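Local structure of nigritoxine (Vibrio nigripulchritudo, 5M41) at residues A[130-135]-A[186-191]; A[83-88]-A[102-107]. The protein is a bacterial toxin active against crustaceans and insects, built on a fold described as new. All coordinates share one frame; numbering follows the deposited sequence.

Contact 1. Residues A[130-135]-A[186-191]. With MG (magnesium ion), chain B.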
loop_
_atom_site.group_PDB
_atom_site.type_symbol
_atom_site.label_atom_id
_atom_site.label_comp_id
_atom_site.label_asym_id
_atom_site.label_seq_id
_atom_site.Cartn_x
_atom_site.Cartn_y
_atom_site.Cartn_z
ATOM N N ASN A 130 2.741 19.064 -39.964
ATOM C CA ASN A 130 1.592 19.891 -39.607
ATOM C C ASN A 130 0.501 19.911 -40.666
ATOM O O ASN A 130 -0.565 20.531 -40.460
ATOM C CB ASN A 130 2.052 21.308 -39.277
ATOM C CG ASN A 130 2.744 21.402 -37.922
ATOM O OD1 ASN A 130 2.431 20.645 -37.019
ATOM N ND2 ASN A 130 3.660 22.355 -37.766
ATOM N N PHE A 131 0.752 19.211 -41.784
ATOM C CA PHE A 131 -0.192 19.122 -42.878
ATOM C C PHE A 131 -0.795 17.725 -42.957
ATOM O O PHE A 131 -0.125 16.748 -42.659
ATOM C CB PHE A 131 0.502 19.519 -44.199
ATOM C CG PHE A 131 0.993 20.955 -44.201
ATOM C CD1 PHE A 131 0.136 22.008 -44.538
ATOM C CD2 PHE A 131 2.307 21.255 -43.829
ATOM C CE1 PHE A 131 0.592 23.326 -44.531
ATOM C CE2 PHE A 131 2.761 22.568 -43.797
ATOM C CZ PHE A 131 1.901 23.610 -44.149
ATOM N N THR A 132 -2.063 17.632 -43.345
ATOM C CA THR A 132 -2.709 16.336 -43.538
ATOM C C THR A 132 -2.078 15.588 -44.716
ATOM O O THR A 132 -1.312 16.186 -45.493
ATOM C CB THR A 132 -4.214 16.502 -43.807
ATOM O OG1 THR A 132 -4.406 17.168 -45.073
ATOM C CG2 THR A 132 -4.925 17.301 -42.641
ATOM N N SER A 133 -2.398 14.295 -44.863
ATOM C CA SER A 133 -1.988 13.539 -46.064
ATOM C C SER A 133 -2.411 14.231 -47.342
ATOM O O SER A 133 -1.605 14.384 -48.273
ATOM C CB SER A 133 -2.587 12.145 -46.070
ATOM O OG SER A 133 -2.141 11.459 -44.945
ATOM N N TRP A 134 -3.668 14.672 -47.372
ATOM C CA TRP A 134 -4.201 15.430 -48.507
ATOM C C TRP A 134 -3.414 16.683 -48.805
ATOM O O TRP A 134 -3.134 16.983 -49.970
ATOM C CB TRP A 134 -5.662 15.781 -48.231
ATOM C CG TRP A 134 -6.314 16.597 -49.320
ATOM C CD1 TRP A 134 -6.625 17.948 -49.293
ATOM C CD2 TRP A 134 -6.725 16.135 -50.642
ATOM N NE1 TRP A 134 -7.205 18.342 -50.462
ATOM C CE2 TRP A 134 -7.303 17.294 -51.315
ATOM C CE3 TRP A 134 -6.690 14.913 -51.307
ATOM C CZ2 TRP A 134 -7.809 17.220 -52.600
ATOM C CZ3 TRP A 134 -7.190 14.852 -52.617
ATOM C CH2 TRP A 134 -7.744 15.980 -53.242
ATOM N N GLU A 135 -3.040 17.426 -47.763
ATOM C CA GLU A 135 -2.364 18.715 -47.922
ATOM C C GLU A 135 -0.873 18.645 -48.222
ATOM O O GLU A 135 -0.315 19.632 -48.726
ATOM C CB GLU A 135 -2.525 19.601 -46.675
ATOM C CG GLU A 135 -3.953 20.027 -46.343
ATOM C CD GLU A 135 -4.145 20.370 -44.869
ATOM O OE1 GLU A 135 -3.259 20.065 -44.032
ATOM O OE2 GLU A 135 -5.201 20.955 -44.552
ATOM N N ASP A 186 -8.178 19.325 -34.193
ATOM C CA ASP A 186 -9.310 18.392 -34.276
ATOM C C ASP A 186 -9.570 17.971 -35.738
ATOM O O ASP A 186 -9.749 16.802 -36.033
ATOM C CB ASP A 186 -10.594 19.015 -33.717
ATOM C CG ASP A 186 -10.615 19.090 -32.196
ATOM O OD1 ASP A 186 -9.849 18.373 -31.510
ATOM O OD2 ASP A 186 -11.407 19.899 -31.683
ATOM N N TYR A 187 -9.594 18.936 -36.645
ATOM C CA TYR A 187 -9.765 18.635 -38.054
ATOM C C TYR A 187 -8.658 17.750 -38.594
ATOM O O TYR A 187 -8.910 16.810 -39.335
ATOM C CB TYR A 187 -9.817 19.935 -38.864
ATOM C CG TYR A 187 -9.751 19.738 -40.365
ATOM C CD1 TYR A 187 -10.841 19.228 -41.074
ATOM C CD2 TYR A 187 -8.609 20.114 -41.086
ATOM C CE1 TYR A 187 -10.785 19.066 -42.464
ATOM C CE2 TYR A 187 -8.542 19.968 -42.478
ATOM C CZ TYR A 187 -9.640 19.453 -43.162
ATOM O OH TYR A 187 -9.564 19.308 -44.539
ATOM N N HIS A 188 -7.420 18.070 -38.260
ATOM C CA HIS A 188 -6.276 17.277 -38.735
ATOM C C HIS A 188 -6.413 15.838 -38.311
ATOM O O HIS A 188 -6.315 14.897 -39.127
ATOM C CB HIS A 188 -4.983 17.895 -38.210
ATOM C CG HIS A 188 -3.729 17.304 -38.796
ATOM N ND1 HIS A 188 -2.602 18.028 -38.963
ATOM C CD2 HIS A 188 -3.437 16.010 -39.240
ATOM C CE1 HIS A 188 -1.635 17.247 -39.511
ATOM N NE2 HIS A 188 -2.142 16.013 -39.677
ATOM N N VAL A 189 -6.688 15.629 -37.033
ATOM C CA VAL A 189 -6.971 14.279 -36.534
ATOM C C VAL A 189 -8.131 13.616 -37.272
ATOM O O VAL A 189 -8.058 12.414 -37.599
ATOM C CB VAL A 189 -7.233 14.288 -35.014
ATOM C CG1 VAL A 189 -7.795 12.936 -34.548
ATOM C CG2 VAL A 189 -5.946 14.662 -34.290
ATOM N N SER A 190 -9.191 14.369 -37.565
ATOM C CA SER A 190 -10.335 13.747 -38.251
ATOM C C SER A 190 -10.061 13.425 -39.724
ATOM O O SER A 190 -10.731 12.573 -40.310
ATOM C CB SER A 190 -11.591 14.596 -38.149
ATOM O OG SER A 190 -11.619 15.555 -39.165
ATOM N N GLN A 191 -9.110 14.129 -40.326
ATOM C CA GLN A 191 -8.700 13.826 -41.697
ATOM C C GLN A 191 -7.797 12.589 -41.865
ATOM O O GLN A 191 -7.541 12.148 -42.998
ATOM C CB GLN A 191 -8.001 15.043 -42.281
ATOM C CG GLN A 191 -8.979 16.157 -42.601
ATOM C CD GLN A 191 -9.820 15.839 -43.820
ATOM O OE1 GLN A 191 -9.285 15.696 -44.930
ATOM N NE2 GLN A 191 -11.136 15.758 -43.637
HETATM MG MG MG B . -9.173 10.215 -37.692
HETATM O O HOH W 1 -0.830 13.945 -41.001
HETATM O O HOH W 2 -7.020 17.287 -45.560
HETATM O O HOH W 3 -5.768 13.683 -45.376
HETATM O O HOH W 4 -7.493 20.062 -45.752
HETATM O O HOH W 5 -10.909 10.127 -39.272
HETATM O O HOH W 6 -11.065 10.834 -36.200
HETATM O O HOH W 7 -9.362 7.733 -37.565
#

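Contact 2. Residues A[83-88]-A[102-107]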
loop_
_atom_site.group_PDB
_atom_site.type_symbol
_atom_site.label_atom_id
_atom_site.label_comp_id
_atom_site.label_asym_id
_atom_site.label_seq_id
_atom_site.Cartn_x
_atom_site.Cartn_y
_atom_site.Cartn_z
ATOM N N ALA A 83 -2.841 24.757 -41.488
ATOM C CA ALA A 83 -1.634 24.082 -41.032
ATOM C C ALA A 83 -1.698 23.949 -39.519
ATOM O O ALA A 83 -1.923 24.933 -38.836
ATOM C CB ALA A 83 -0.383 24.878 -41.449
ATOM N N THR A 84 -1.485 22.750 -38.992
ATOM C CA THR A 84 -1.604 22.534 -37.550
ATOM C C THR A 84 -0.439 23.217 -36.818
ATOM O O THR A 84 0.675 23.243 -37.328
ATOM C CB THR A 84 -1.652 21.034 -37.277
ATOM O OG1 THR A 84 -2.695 20.452 -38.073
ATOM C CG2 THR A 84 -1.875 20.737 -35.791
ATOM N N ASN A 85 -0.702 23.826 -35.665
ATOM C CA ASN A 85 0.364 24.419 -34.823
ATOM C C ASN A 85 1.028 25.676 -35.389
ATOM O O ASN A 85 2.068 26.116 -34.876
ATOM C CB ASN A 85 1.461 23.390 -34.535
ATOM C CG ASN A 85 0.944 22.191 -33.732
ATOM O OD1 ASN A 85 0.188 22.359 -32.765
ATOM N ND2 ASN A 85 1.358 20.982 -34.122
ATOM N N MET A 86 0.479 26.219 -36.467
ATOM C CA MET A 86 1.157 27.303 -37.199
ATOM C C MET A 86 0.274 28.487 -37.457
ATOM O O MET A 86 -0.950 28.353 -37.646
ATOM C CB MET A 86 1.696 26.779 -38.538
ATOM C CG MET A 86 2.739 25.676 -38.393
ATOM S SD MET A 86 3.209 24.939 -39.975
ATOM C CE MET A 86 3.797 26.418 -40.811
ATOM N N PHE A 87 0.898 29.661 -37.446
ATOM C CA PHE A 87 0.226 30.918 -37.746
ATOM C C PHE A 87 1.311 31.947 -38.075
ATOM O O PHE A 87 2.484 31.670 -37.893
ATOM C CB PHE A 87 -0.654 31.404 -36.562
ATOM C CG PHE A 87 0.098 31.555 -35.259
ATOM C CD1 PHE A 87 0.687 32.779 -34.903
ATOM C CD2 PHE A 87 0.222 30.473 -34.378
ATOM C CE1 PHE A 87 1.382 32.926 -33.703
ATOM C CE2 PHE A 87 0.918 30.627 -33.167
ATOM C CZ PHE A 87 1.480 31.847 -32.827
ATOM N N PHE A 88 0.900 33.119 -38.559
ATOM C CA PHE A 88 1.833 34.212 -38.912
ATOM C C PHE A 88 1.542 35.473 -38.120
ATOM O O PHE A 88 0.369 35.844 -37.935
ATOM C CB PHE A 88 1.701 34.555 -40.398
ATOM C CG PHE A 88 2.904 35.277 -40.980
ATOM C CD1 PHE A 88 4.077 34.585 -41.272
ATOM C CD2 PHE A 88 2.834 36.624 -41.291
ATOM C CE1 PHE A 88 5.172 35.237 -41.824
ATOM C CE2 PHE A 88 3.931 37.290 -41.850
ATOM C CZ PHE A 88 5.093 36.585 -42.130
ATOM N N ASN A 102 5.715 27.985 -35.488
ATOM C CA ASN A 102 5.405 26.557 -35.471
ATOM C C ASN A 102 5.558 26.096 -34.026
ATOM O O ASN A 102 6.667 25.837 -33.541
ATOM C CB ASN A 102 6.343 25.745 -36.398
ATOM C CG ASN A 102 6.015 24.246 -36.418
ATOM O OD1 ASN A 102 5.116 23.762 -35.694
ATOM N ND2 ASN A 102 6.764 23.490 -37.225
ATOM N N LEU A 103 4.433 25.984 -33.331
ATOM C CA LEU A 103 4.484 25.654 -31.911
ATOM C C LEU A 103 5.048 24.269 -31.647
ATOM O O LEU A 103 5.477 23.981 -30.520
ATOM C CB LEU A 103 3.105 25.800 -31.264
ATOM C CG LEU A 103 2.446 27.174 -31.345
ATOM C CD1 LEU A 103 1.009 27.042 -30.873
ATOM C CD2 LEU A 103 3.197 28.221 -30.513
ATOM N N ASN A 104 5.065 23.410 -32.667
ATOM C CA ASN A 104 5.558 22.035 -32.489
ATOM C C ASN A 104 6.973 21.796 -33.031
ATOM O O ASN A 104 7.402 20.645 -33.142
ATOM C CB ASN A 104 4.591 21.017 -33.118
ATOM C CG ASN A 104 4.727 19.634 -32.501
ATOM O OD1 ASN A 104 4.875 19.523 -31.291
ATOM N ND2 ASN A 104 4.691 18.584 -33.316
ATOM N N SER A 105 7.691 22.860 -33.398
ATOM C CA SER A 105 9.051 22.680 -33.920
ATOM C C SER A 105 10.048 22.556 -32.780
ATOM O O SER A 105 10.083 23.413 -31.922
ATOM C CB SER A 105 9.464 23.851 -34.802
ATOM O OG SER A 105 10.806 23.691 -35.272
ATOM N N PRO A 106 10.874 21.505 -32.779
ATOM C CA PRO A 106 11.918 21.389 -31.750
ATOM C C PRO A 106 12.854 22.614 -31.692
ATOM O O PRO A 106 13.186 23.107 -30.615
ATOM C CB PRO A 106 12.723 20.167 -32.195
ATOM C CG PRO A 106 11.811 19.402 -33.095
ATOM C CD PRO A 106 10.885 20.388 -33.739
ATOM N N ASP A 107 13.238 23.130 -32.844
ATOM C CA ASP A 107 14.338 24.070 -32.889
ATOM C C ASP A 107 13.986 25.408 -33.553
ATOM O O ASP A 107 14.640 26.410 -33.303
ATOM C CB ASP A 107 15.534 23.401 -33.570
ATOM C CG ASP A 107 15.181 22.826 -34.927
ATOM O OD1 ASP A 107 15.880 23.168 -35.899
ATOM O OD2 ASP A 107 14.200 22.045 -35.040
#

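Contact 1. Residues A[130-135]-A[186-191]
T132 and H188 mark the closest approach of the two backbones, their CA atoms 6.1 Å apart, where the loop 130-132 meets the C-terminal part of helix 177-191 just before a short, weakly bonded helix at about 133-136. The methyl of T132 does most of the apolar touching: CG2 lies over one face of the H188 imidazole, a CH-pi contact 4.1 Å from the ring centroid, and also meets CB of Q191 at 3.8 Å. Threonine suits this place because its two branches do separate work. With chi1 at 66°, OG1 sits between the backbone N and the carbonyl carbon and receives E135 N, while CG2 is left to face the other helix. In return the E135 carboxylate, through OE1, accepts from T132 N at 2.8 Å from above its plane. This reciprocal pair is a capping box, with T132 as N-cap of the short helix; E135 OE1 also forms a salt bridge with R184, one turn before H188 on the facing helix. The imidazole is held at both nitrogens: ND1 bonds to T84, and NE2 meets in the ring plane a water, 2.8 Å away, that also gives a weak bond to F131 O. The ring's CE1 lies 3.5 Å from F131 O, and N130 O stands at its edge, close to the ring plane. Further out, one water joins T132 OG1 to Q191 OE1, and another lies between E135 OE2 and the hydroxyl of Y187, whose ring carries Q191 CG over one face. On the helix's other flank V189 turns its side chain away, and its carbonyl O binds the magnesium ion at 2.5 Å, together with E192, D195 and three waters.

Contact 2. Residues A[83-88]-A[102-107]
N85 lays its side-chain amide against the CB of N104, with ND2 of N85 3.4 Å from that carbon and the two amide planes turned 44° apart. Neither amide relies on the other for hydrogen bonds: N85 OD1 is held by Y41 and its ND2 by L202 O, while N104 bonds to D205 and T201, which suits asparagine to a buried place where both a donor and an acceptor are needed. Beside them the backbones join directly, L103 N giving a 2.8 Å hydrogen bond to N85 O. N102 CA adds a CH···O contact to the same oxygen. M86 CG packs on N102 CA at 4.1 Å, its chain lying on the same sheet face as the N102 side chain, and F87 CE2 reaches L103 CG at 4.2 Å in a small apolar patch extended by L177 and L181 of helix 177-191. N102 OD1 accepts from N104 N, which stands above the amide plane, an Asx turn within the type I turn 102-105, while N102 ND2 bonds to S126 O. M86 and N102 form a non-hydrogen-bonded antiparallel pair where strands 86-90 and 98-102 meet, at the open end of their beta-hairpin within a five-stranded antiparallel sheet.

Overall arrangement
Contacts 1 and 2 lie with their centres 14 Å apart, on the same side of the chain's centre and about 45 Å from it. Segment 83-88 joins them directly: T84 OG1 is 2.6 Å from H188 ND1 and T84 N is 2.8 Å from N130 O, both probable hydrogen bonds. The amide of N130 carries the connection further, its OD1 bonding to N85 and its ND2 to N102, one residue from each segment of contact 2. A83 CB also packs on F131 CE1, 3.6 Å away. The open end of the hairpin is thereby tied to both segments of contact 1, whose helix holds the magnesium ion through V189, one residue beyond H188.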